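Local coordinates for protein lactaldehyde dehydrogenase (PDB 3PQA) that oxidises lactaldehyde to lactate with NAD, which it prefers to NADP, in coenzyme F420 biosynthesis, working as a homotetramer of the aldehyde dehydrogenase family, at residues Ile269-Val278 against Ser424-Phe434; Gly243-Ala254 against Tyr393-Asp403. All blocks are in the same frame, centred on the assembly; numbering follows the deposited sequence.

Interaction 1 of 2, residues Ile269-Val278 against Ser424-Phe434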
loop_
_atom_site.group_PDB
_atom_site.type_symbol
_atom_site.label_atom_id
_atom_site.label_comp_id
_atom_site.label_asym_id
_atom_site.label_seq_id
_atom_site.Cartn_x
_atom_site.Cartn_y
_atom_site.Cartn_z
ATOM N N ILE B 269 -33.280 -10.278 10.569
ATOM C CA ILE B 269 -33.145 -9.809 9.187
ATOM C C ILE B 269 -33.202 -10.993 8.206
ATOM O O ILE B 269 -32.556 -12.024 8.423
ATOM C CB ILE B 269 -31.841 -8.986 8.994
ATOM C CG1 ILE B 269 -32.032 -7.562 9.523
ATOM C CG2 ILE B 269 -31.382 -8.959 7.509
ATOM C CD1 ILE B 269 -32.952 -6.678 8.673
ATOM N N TYR B 270 -33.976 -10.807 7.132
ATOM C CA TYR B 270 -34.246 -11.830 6.109
ATOM C C TYR B 270 -34.539 -13.216 6.703
ATOM O O TYR B 270 -34.113 -14.244 6.177
ATOM C CB TYR B 270 -33.153 -11.851 5.010
ATOM C CG TYR B 270 -33.550 -12.654 3.769
ATOM C CD1 TYR B 270 -34.813 -12.504 3.183
ATOM C CD2 TYR B 270 -32.673 -13.564 3.199
ATOM C CE1 TYR B 270 -35.176 -13.241 2.050
ATOM C CE2 TYR B 270 -33.030 -14.314 2.070
ATOM C CZ TYR B 270 -34.278 -14.140 1.498
ATOM O OH TYR B 270 -34.628 -14.890 0.390
ATOM N N ALA B 271 -35.306 -13.224 7.795
ATOM C CA ALA B 271 -35.733 -14.474 8.458
ATOM C C ALA B 271 -34.550 -15.372 8.839
ATOM O O ALA B 271 -34.659 -16.596 8.850
ATOM C CB ALA B 271 -36.756 -15.230 7.583
ATOM N N GLY B 272 -33.397 -14.760 9.118
ATOM C CA GLY B 272 -32.190 -15.503 9.469
ATOM C C GLY B 272 -31.479 -16.203 8.312
ATOM O O GLY B 272 -30.565 -17.005 8.537
ATOM N N GLN B 273 -31.885 -15.909 7.072
ATOM C CA GLN B 273 -31.293 -16.562 5.900
ATOM C C GLN B 273 -30.099 -15.755 5.383
ATOM O O GLN B 273 -30.025 -15.412 4.200
ATOM C CB GLN B 273 -32.330 -16.760 4.790
ATOM C CG GLN B 273 -33.567 -17.502 5.262
ATOM C CD GLN B 273 -34.633 -17.594 4.192
ATOM O OE1 GLN B 273 -34.896 -18.680 3.663
ATOM N NE2 GLN B 273 -35.237 -16.465 3.848
ATOM N N VAL B 274 -29.169 -15.443 6.284
ATOM C CA VAL B 274 -27.947 -14.722 5.904
ATOM C C VAL B 274 -26.748 -15.526 6.402
ATOM O O VAL B 274 -26.795 -16.092 7.504
ATOM C CB VAL B 274 -27.897 -13.275 6.475
ATOM C CG1 VAL B 274 -26.859 -12.427 5.719
ATOM C CG2 VAL B 274 -29.263 -12.601 6.433
ATOM N N CYS B 275 -25.678 -15.596 5.609
ATOM C CA CYS B 275 -24.531 -16.397 6.040
ATOM C C CYS B 275 -23.961 -15.896 7.363
ATOM O O CYS B 275 -23.361 -16.671 8.093
ATOM C CB CYS B 275 -23.429 -16.457 4.997
ATOM S SG CYS B 275 -22.832 -14.883 4.534
ATOM N N ILE B 276 -24.143 -14.603 7.655
ATOM C CA ILE B 276 -23.645 -14.001 8.906
ATOM C C ILE B 276 -24.734 -13.717 9.969
ATOM O O ILE B 276 -24.484 -13.014 10.958
ATOM C CB ILE B 276 -22.781 -12.732 8.641
ATOM C CG1 ILE B 276 -23.499 -11.753 7.711
ATOM C CG2 ILE B 276 -21.412 -13.130 8.081
ATOM C CD1 ILE B 276 -22.723 -10.456 7.469
ATOM N N SER B 277 -25.927 -14.278 9.756
ATOM C CA SER B 277 -27.006 -14.257 10.750
ATOM C C SER B 277 -26.553 -14.825 12.088
ATOM O O SER B 277 -25.662 -15.680 12.158
ATOM C CB SER B 277 -28.213 -15.091 10.270
ATOM O OG SER B 277 -28.818 -14.511 9.129
ATOM N N VAL B 278 -27.149 -14.313 13.156
ATOM C CA VAL B 278 -26.858 -14.779 14.499
ATOM C C VAL B 278 -27.213 -16.271 14.571
ATOM O O VAL B 278 -28.352 -16.658 14.275
ATOM C CB VAL B 278 -27.690 -13.984 15.537
ATOM C CG1 VAL B 278 -27.630 -14.632 16.946
ATOM C CG2 VAL B 278 -27.233 -12.507 15.568
ATOM N N SER B 424 -23.968 -6.904 16.044
ATOM C CA SER B 424 -24.083 -8.366 15.881
ATOM C C SER B 424 -23.181 -8.859 14.751
ATOM O O SER B 424 -22.597 -8.065 14.013
ATOM C CB SER B 424 -25.531 -8.790 15.587
ATOM O OG SER B 424 -25.821 -8.615 14.207
ATOM N N SER B 425 -23.112 -10.182 14.607
ATOM C CA SER B 425 -22.356 -10.817 13.527
ATOM C C SER B 425 -22.833 -10.399 12.139
ATOM O O SER B 425 -22.074 -10.512 11.166
ATOM C CB SER B 425 -22.416 -12.337 13.656
ATOM O OG SER B 425 -23.751 -12.798 13.647
ATOM N N LEU B 426 -24.076 -9.922 12.044
ATOM C CA LEU B 426 -24.673 -9.542 10.737
ATOM C C LEU B 426 -23.998 -8.352 10.027
ATOM O O LEU B 426 -24.217 -8.118 8.821
ATOM C CB LEU B 426 -26.186 -9.314 10.901
ATOM C CG LEU B 426 -27.010 -9.134 9.636
ATOM C CD1 LEU B 426 -27.230 -10.477 8.957
ATOM C CD2 LEU B 426 -28.342 -8.513 9.984
ATOM N N PHE B 427 -23.132 -7.638 10.728
ATOM C CA PHE B 427 -22.508 -6.466 10.133
ATOM C C PHE B 427 -21.569 -6.790 8.953
ATOM O O PHE B 427 -20.691 -7.632 9.061
ATOM C CB PHE B 427 -21.758 -5.642 11.181
ATOM C CG PHE B 427 -21.156 -4.401 10.608
ATOM C CD1 PHE B 427 -21.944 -3.277 10.399
ATOM C CD2 PHE B 427 -19.826 -4.384 10.189
ATOM C CE1 PHE B 427 -21.400 -2.128 9.827
ATOM C CE2 PHE B 427 -19.284 -3.241 9.613
ATOM C CZ PHE B 427 -20.073 -2.115 9.430
ATOM N N ARG B 428 -21.786 -6.125 7.826
ATOM C CA ARG B 428 -20.813 -6.129 6.734
ATOM C C ARG B 428 -20.837 -4.783 6.022
ATOM O O ARG B 428 -21.855 -4.410 5.441
ATOM C CB ARG B 428 -21.100 -7.243 5.720
ATOM C CG ARG B 428 -20.142 -7.213 4.532
ATOM C CD ARG B 428 -20.692 -7.976 3.358
ATOM N NE ARG B 428 -19.722 -8.000 2.253
ATOM C CZ ARG B 428 -19.832 -8.741 1.155
ATOM N NH1 ARG B 428 -20.880 -9.561 0.973
ATOM N NH2 ARG B 428 -18.873 -8.681 0.237
ATOM N N GLN B 429 -19.731 -4.049 6.075
ATOM C CA GLN B 429 -19.621 -2.818 5.287
ATOM C C GLN B 429 -19.138 -3.284 3.931
ATOM O O GLN B 429 -18.150 -4.023 3.853
ATOM C CB GLN B 429 -18.640 -1.839 5.931
ATOM C CG GLN B 429 -18.598 -0.471 5.255
ATOM C CD GLN B 429 -17.903 0.536 6.128
ATOM O OE1 GLN B 429 -18.419 0.912 7.177
ATOM N NE2 GLN B 429 -16.706 0.950 5.721
ATOM N N ASP B 430 -19.826 -2.894 2.855
ATOM C CA ASP B 430 -19.535 -3.542 1.557
ATOM C C ASP B 430 -18.084 -3.371 1.096
ATOM O O ASP B 430 -17.565 -4.224 0.373
ATOM C CB ASP B 430 -20.538 -3.145 0.447
ATOM C CG ASP B 430 -21.648 -4.206 0.212
ATOM O OD1 ASP B 430 -21.664 -5.283 0.832
ATOM O OD2 ASP B 430 -22.514 -3.968 -0.639
ATOM N N ASN B 431 -17.426 -2.289 1.505
ATOM C CA ASN B 431 -16.019 -2.058 1.092
ATOM C C ASN B 431 -14.936 -2.712 1.969
ATOM O O ASN B 431 -13.738 -2.492 1.745
ATOM C CB ASN B 431 -15.716 -0.559 0.898
ATOM C CG ASN B 431 -15.571 0.185 2.209
ATOM O OD1 ASN B 431 -16.042 -0.266 3.240
ATOM N ND2 ASN B 431 -14.941 1.364 2.161
ATOM N N MET B 432 -15.352 -3.534 2.942
ATOM C CA MET B 432 -14.387 -4.211 3.825
ATOM C C MET B 432 -14.034 -5.595 3.265
ATOM O O MET B 432 -14.855 -6.173 2.563
ATOM C CB MET B 432 -14.957 -4.314 5.258
ATOM C CG MET B 432 -15.900 -5.494 5.522
ATOM S SD MET B 432 -16.609 -5.441 7.226
ATOM C CE MET B 432 -17.083 -7.184 7.343
ATOM N N PRO B 433 -12.822 -6.116 3.563
ATOM C CA PRO B 433 -12.576 -7.500 3.109
ATOM C C PRO B 433 -13.486 -8.422 3.897
ATOM O O PRO B 433 -13.618 -8.267 5.111
ATOM C CB PRO B 433 -11.096 -7.741 3.438
ATOM C CG PRO B 433 -10.757 -6.741 4.508
ATOM C CD PRO B 433 -11.663 -5.541 4.268
ATOM N N PHE B 434 -14.149 -9.342 3.206
ATOM C CA PHE B 434 -15.201 -10.130 3.836
ATOM C C PHE B 434 -15.056 -11.610 3.519
ATOM O O PHE B 434 -14.947 -11.996 2.361
ATOM C CB PHE B 434 -16.579 -9.642 3.352
ATOM C CG PHE B 434 -17.727 -10.511 3.809
ATOM C CD1 PHE B 434 -18.064 -10.577 5.155
ATOM C CD2 PHE B 434 -18.460 -11.268 2.888
ATOM C CE1 PHE B 434 -19.135 -11.394 5.580
ATOM C CE2 PHE B 434 -19.526 -12.080 3.299
ATOM C CZ PHE B 434 -19.861 -12.143 4.644
#
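Ser425 OG gives its proton to Ile276 O at 2.8 Å, the one hydrogen bond between the loops 269-278 and 424-434. The hydroxyl approaches 30° out of the carbonyl plane, and Leu426 CA adds a longer CA-H...O contact to the same oxygen. Around this buried bond the contact is apolar. Leu426 forks over 269-278: CD1 lies 3.8 Å from Val274 CG1, while CD2 packs against Ile269 CB at 3.7 Å, both partners crossing the leucine at about a right angle. Ile276 CG1 sits between its own backbone N and carbonyl carbon (chi1 50°), and the chain then runs on extended to bring CD1 against the backbone of Leu426. Its other branch, CG2, meets Phe434 CE1 at 3.8 Å in the plane of the ring. Cys275 SG reaches the same edge, 4.0 Å from Phe434 CZ, a sulfur-aromatic contact made without covering either face. One of those faces carries Arg428 CD over its centre. Cys275 is probably the catalytic nucleophile, as in other aldehyde dehydrogenases, and Glu241, beside Phe434, probably another active-site residue. The chemistry is consistent with an aromatic edge beside the thiol and apolar packing of the loops round a single serine hydrogen bond.

Interaction 2 of 2, residues Gly243-Ala254 against Tyr393-Asp403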
loop_
_atom_site.group_PDB
_atom_site.type_symbol
_atom_site.label_atom_id
_atom_site.label_comp_id
_atom_site.label_asym_id
_atom_site.label_seq_id
_atom_site.Cartn_x
_atom_site.Cartn_y
_atom_site.Cartn_z
ATOM N N GLY B 243 -21.218 -20.513 4.908
ATOM C CA GLY B 243 -21.972 -20.052 6.052
ATOM C C GLY B 243 -21.286 -20.362 7.358
ATOM O O GLY B 243 -20.066 -20.558 7.419
ATOM N N GLY B 244 -22.094 -20.427 8.416
ATOM C CA GLY B 244 -21.582 -20.738 9.740
ATOM C C GLY B 244 -22.663 -20.647 10.790
ATOM O O GLY B 244 -23.789 -20.253 10.490
ATOM N N VAL B 245 -22.327 -21.046 12.014
ATOM C CA VAL B 245 -23.211 -20.850 13.162
ATOM C C VAL B 245 -22.573 -19.732 13.965
ATOM O O VAL B 245 -21.723 -20.002 14.812
ATOM C CB VAL B 245 -23.290 -22.108 14.038
ATOM C CG1 VAL B 245 -24.207 -21.862 15.241
ATOM C CG2 VAL B 245 -23.790 -23.285 13.211
ATOM N N ASN B 246 -22.956 -18.485 13.687
ATOM C CA ASN B 246 -22.151 -17.337 14.119
ATOM C C ASN B 246 -22.410 -16.931 15.576
ATOM O O ASN B 246 -23.501 -16.497 15.898
ATOM C CB ASN B 246 -22.378 -16.170 13.170
ATOM C CG ASN B 246 -22.129 -16.549 11.731
ATOM O OD1 ASN B 246 -21.016 -16.863 11.348
ATOM N ND2 ASN B 246 -23.173 -16.537 10.944
ATOM N N PRO B 247 -21.399 -17.075 16.445
ATOM C CA PRO B 247 -21.647 -16.828 17.873
ATOM C C PRO B 247 -21.597 -15.354 18.210
ATOM O O PRO B 247 -20.703 -14.644 17.747
ATOM C CB PRO B 247 -20.497 -17.569 18.558
ATOM C CG PRO B 247 -19.357 -17.429 17.576
ATOM C CD PRO B 247 -20.025 -17.559 16.209
ATOM N N ASN B 248 -22.575 -14.921 19.004
ATOM C CA ASN B 248 -22.667 -13.540 19.439
ATOM C C ASN B 248 -22.628 -13.553 20.958
ATOM O O ASN B 248 -23.471 -14.152 21.576
ATOM C CB ASN B 248 -23.974 -12.919 18.922
ATOM C CG ASN B 248 -23.940 -12.618 17.416
ATOM O OD1 ASN B 248 -23.961 -11.452 17.020
ATOM N ND2 ASN B 248 -23.920 -13.662 16.574
ATOM N N ILE B 249 -21.665 -12.840 21.538
ATOM C CA ILE B 249 -21.310 -12.972 22.953
ATOM C C ILE B 249 -21.698 -11.703 23.680
ATOM O O ILE B 249 -21.344 -10.624 23.244
ATOM C CB ILE B 249 -19.778 -13.171 23.088
ATOM C CG1 ILE B 249 -19.392 -14.532 22.503
ATOM C CG2 ILE B 249 -19.296 -12.958 24.559
ATOM C CD1 ILE B 249 -17.917 -14.695 22.171
ATOM N N VAL B 250 -22.412 -11.841 24.794
ATOM C CA VAL B 250 -22.855 -10.671 25.547
ATOM C C VAL B 250 -22.222 -10.775 26.921
ATOM O O VAL B 250 -22.626 -11.633 27.721
ATOM C CB VAL B 250 -24.395 -10.618 25.678
ATOM C CG1 VAL B 250 -24.853 -9.393 26.512
ATOM C CG2 VAL B 250 -25.063 -10.599 24.304
ATOM N N LEU B 251 -21.225 -9.930 27.183
ATOM C CA LEU B 251 -20.561 -9.923 28.497
ATOM C C LEU B 251 -21.400 -9.160 29.527
ATOM O O LEU B 251 -22.278 -8.390 29.167
ATOM C CB LEU B 251 -19.153 -9.329 28.414
ATOM C CG LEU B 251 -18.155 -10.051 27.499
ATOM C CD1 LEU B 251 -16.753 -9.533 27.752
ATOM C CD2 LEU B 251 -18.190 -11.543 27.739
ATOM N N LYS B 252 -21.119 -9.368 30.807
ATOM C CA LYS B 252 -21.950 -8.787 31.865
ATOM C C LYS B 252 -21.914 -7.258 31.919
ATOM O O LYS B 252 -22.792 -6.649 32.520
ATOM C CB LYS B 252 -21.591 -9.382 33.233
ATOM C CG LYS B 252 -20.192 -9.037 33.726
ATOM C CD LYS B 252 -19.901 -9.757 35.050
ATOM C CE LYS B 252 -18.499 -9.452 35.550
ATOM N NZ LYS B 252 -17.446 -10.085 34.686
ATOM N N ASP B 253 -20.901 -6.642 31.308
ATOM C CA ASP B 253 -20.820 -5.187 31.283
ATOM C C ASP B 253 -21.416 -4.554 30.014
ATOM O O ASP B 253 -21.298 -3.344 29.813
ATOM C CB ASP B 253 -19.370 -4.726 31.469
ATOM C CG ASP B 253 -18.525 -4.970 30.242
ATOM O OD1 ASP B 253 -18.625 -6.074 29.651
ATOM O OD2 ASP B 253 -17.784 -4.051 29.852
ATOM N N ALA B 254 -22.042 -5.359 29.160
ATOM C CA ALA B 254 -22.634 -4.864 27.907
ATOM C C ALA B 254 -23.778 -3.886 28.153
ATOM O O ALA B 254 -24.501 -4.013 29.140
ATOM C CB ALA B 254 -23.125 -6.033 27.065
ATOM N N TYR B 393 -17.061 -24.197 11.653
ATOM C CA TYR B 393 -17.175 -22.973 10.852
ATOM C C TYR B 393 -16.361 -21.835 11.459
ATOM O O TYR B 393 -15.833 -21.949 12.567
ATOM C CB TYR B 393 -18.640 -22.550 10.737
ATOM C CG TYR B 393 -19.545 -23.642 10.229
ATOM C CD1 TYR B 393 -19.483 -24.060 8.902
ATOM C CD2 TYR B 393 -20.461 -24.268 11.083
ATOM C CE1 TYR B 393 -20.319 -25.091 8.430
ATOM C CE2 TYR B 393 -21.308 -25.279 10.617
ATOM C CZ TYR B 393 -21.223 -25.684 9.299
ATOM O OH TYR B 393 -22.058 -26.691 8.854
ATOM N N GLY B 394 -16.263 -20.728 10.727
ATOM C CA GLY B 394 -15.526 -19.582 11.215
ATOM C C GLY B 394 -15.750 -18.343 10.373
ATOM O O GLY B 394 -14.788 -17.723 9.903
ATOM N N LEU B 395 -17.016 -17.998 10.156
ATOM C CA LEU B 395 -17.353 -16.795 9.391
ATOM C C LEU B 395 -17.315 -15.518 10.256
ATOM O O LEU B 395 -16.274 -14.868 10.332
ATOM C CB LEU B 395 -18.697 -16.969 8.669
ATOM C CG LEU B 395 -19.018 -15.896 7.625
ATOM C CD1 LEU B 395 -17.815 -15.630 6.702
ATOM C CD2 LEU B 395 -20.230 -16.293 6.815
ATOM N N HIS B 396 -18.422 -15.162 10.920
ATOM C CA HIS B 396 -18.423 -13.987 11.803
ATOM C C HIS B 396 -18.732 -14.336 13.260
ATOM O O HIS B 396 -19.448 -15.290 13.542
ATOM C CB HIS B 396 -19.430 -12.955 11.291
ATOM C CG HIS B 396 -18.871 -12.000 10.277
ATOM N ND1 HIS B 396 -19.464 -10.789 9.998
ATOM C CD2 HIS B 396 -17.769 -12.069 9.491
ATOM C CE1 HIS B 396 -18.759 -10.154 9.075
ATOM N NE2 HIS B 396 -17.721 -10.911 8.754
ATOM N N SER B 397 -18.191 -13.529 14.170
ATOM C CA SER B 397 -18.514 -13.606 15.579
ATOM C C SER B 397 -18.718 -12.179 16.077
ATOM O O SER B 397 -18.350 -11.217 15.391
ATOM C CB SER B 397 -17.370 -14.280 16.337
ATOM O OG SER B 397 -16.144 -13.591 16.125
ATOM N N ALA B 398 -19.321 -12.036 17.248
ATOM C CA ALA B 398 -19.532 -10.695 17.805
ATOM C C ALA B 398 -19.411 -10.758 19.300
ATOM O O ALA B 398 -19.671 -11.814 19.904
ATOM C CB ALA B 398 -20.916 -10.125 17.410
ATOM N N ILE B 399 -19.028 -9.627 19.876
ATOM C CA ILE B 399 -18.937 -9.464 21.322
ATOM C C ILE B 399 -19.455 -8.091 21.743
ATOM O O ILE B 399 -19.110 -7.067 21.141
ATOM C CB ILE B 399 -17.494 -9.679 21.837
ATOM C CG1 ILE B 399 -17.441 -9.423 23.346
ATOM C CG2 ILE B 399 -16.489 -8.784 21.104
ATOM C CD1 ILE B 399 -16.299 -10.049 24.028
ATOM N N PHE B 400 -20.274 -8.087 22.788
ATOM C CA PHE B 400 -20.821 -6.863 23.334
ATOM C C PHE B 400 -20.182 -6.679 24.692
ATOM O O PHE B 400 -20.343 -7.523 25.580
ATOM C CB PHE B 400 -22.346 -6.965 23.435
ATOM C CG PHE B 400 -23.028 -7.031 22.092
ATOM C CD1 PHE B 400 -23.132 -8.238 21.410
ATOM C CD2 PHE B 400 -23.553 -5.872 21.513
ATOM C CE1 PHE B 400 -23.741 -8.295 20.156
ATOM C CE2 PHE B 400 -24.173 -5.915 20.260
ATOM C CZ PHE B 400 -24.286 -7.138 19.591
ATOM N N THR B 401 -19.450 -5.573 24.845
ATOM C CA THR B 401 -18.745 -5.249 26.081
ATOM C C THR B 401 -18.280 -3.804 25.989
ATOM O O THR B 401 -18.150 -3.266 24.880
ATOM C CB THR B 401 -17.507 -6.196 26.341
ATOM O OG1 THR B 401 -16.905 -5.889 27.608
ATOM C CG2 THR B 401 -16.443 -6.090 25.218
ATOM N N ASN B 402 -18.050 -3.184 27.150
ATOM C CA ASN B 402 -17.464 -1.855 27.243
ATOM C C ASN B 402 -16.014 -1.898 27.722
ATOM O O ASN B 402 -15.407 -0.858 27.954
ATOM C CB ASN B 402 -18.301 -0.984 28.189
ATOM C CG ASN B 402 -19.605 -0.541 27.564
ATOM O OD1 ASN B 402 -19.631 -0.089 26.417
ATOM N ND2 ASN B 402 -20.695 -0.663 28.311
ATOM N N ASP B 403 -15.465 -3.109 27.874
ATOM C CA ASP B 403 -14.133 -3.331 28.457
ATOM C C ASP B 403 -13.060 -3.443 27.359
ATOM O O ASP B 403 -13.113 -4.349 26.518
ATOM C CB ASP B 403 -14.206 -4.630 29.285
ATOM C CG ASP B 403 -12.964 -4.895 30.125
ATOM O OD1 ASP B 403 -11.848 -4.987 29.568
ATOM O OD2 ASP B 403 -13.139 -5.095 31.361
HETATM O O HOH W 1 -19.229 -19.139 11.558
#
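Because CG of Asp253 sits between its backbone N and carbonyl carbon (chi1 73°), the carboxylate comes alongside the hydroxyl of Thr401, whose OG1 stands anti to the backbone N (chi1 -176°). Thr401 OG1 donates to the syn lone pair of Asp253 OD1 at 2.7 Å, and Asn402 N reaches Asp253 OD2 at 2.9 Å from above the carboxylate plane. Thr401 OG1 also accepts from Asp403 N, closing an ST turn before helix 404-413. Replacing Asp253 with an alanine is likely to leave the Thr401 hydroxyl and Asn402 N without the carboxylate that receives both, and the turn 251-254 less firmly joined to the residues after strand 396-400. Upstream, strands 246-250 and 396-400 run parallel, their backbone bonds alternating from Ala398 N to Pro247 O through to Leu251 N and Phe400 O. On one face Leu251 CD1 packs 3.8 Å from Ile399 CD1; on the other, Asn248 OD1 lies 3.3 Å from Ala398 CB while accepting from Ser425 N. At the opposite end Asn246 OD1 takes His396 N at 3.1 Å and accepts from a water, itself an acceptor for Leu395 N; Asn246 ND2 donates to Ser277 O. Beyond it Tyr393 CG lies 3.6 Å from Gly244 CA, near Ser223 of the predicted NAD site. Side-chain carbonyl and carboxylate oxygens thus extend the pairing past both ends of the parallel ladder.

How the interactions relate
Both contacts are largely buried, yet they differ in chemistry as they do in place. The centre of interaction 1 lies about 8 Å, and that of interaction 2 about 19 Å, from the centre of the chain. Interaction 1 joins two irregular loops by side-chain packing beside the putative catalytic cysteine; interaction 2 is chiefly strand pairing within a mixed sheet, partly exposed around Asp253 and Asn402. They meet directly. Asn246 ND2 donates to Cys275 O as well, and Ser425 O is bonded to His396 ND1, so polar side chains of the sheet bind the loop bearing Cys275 and the loop 424-434. The general principle is familiar: regular strands supply the frame, and the loops at their ends carry the chemistry.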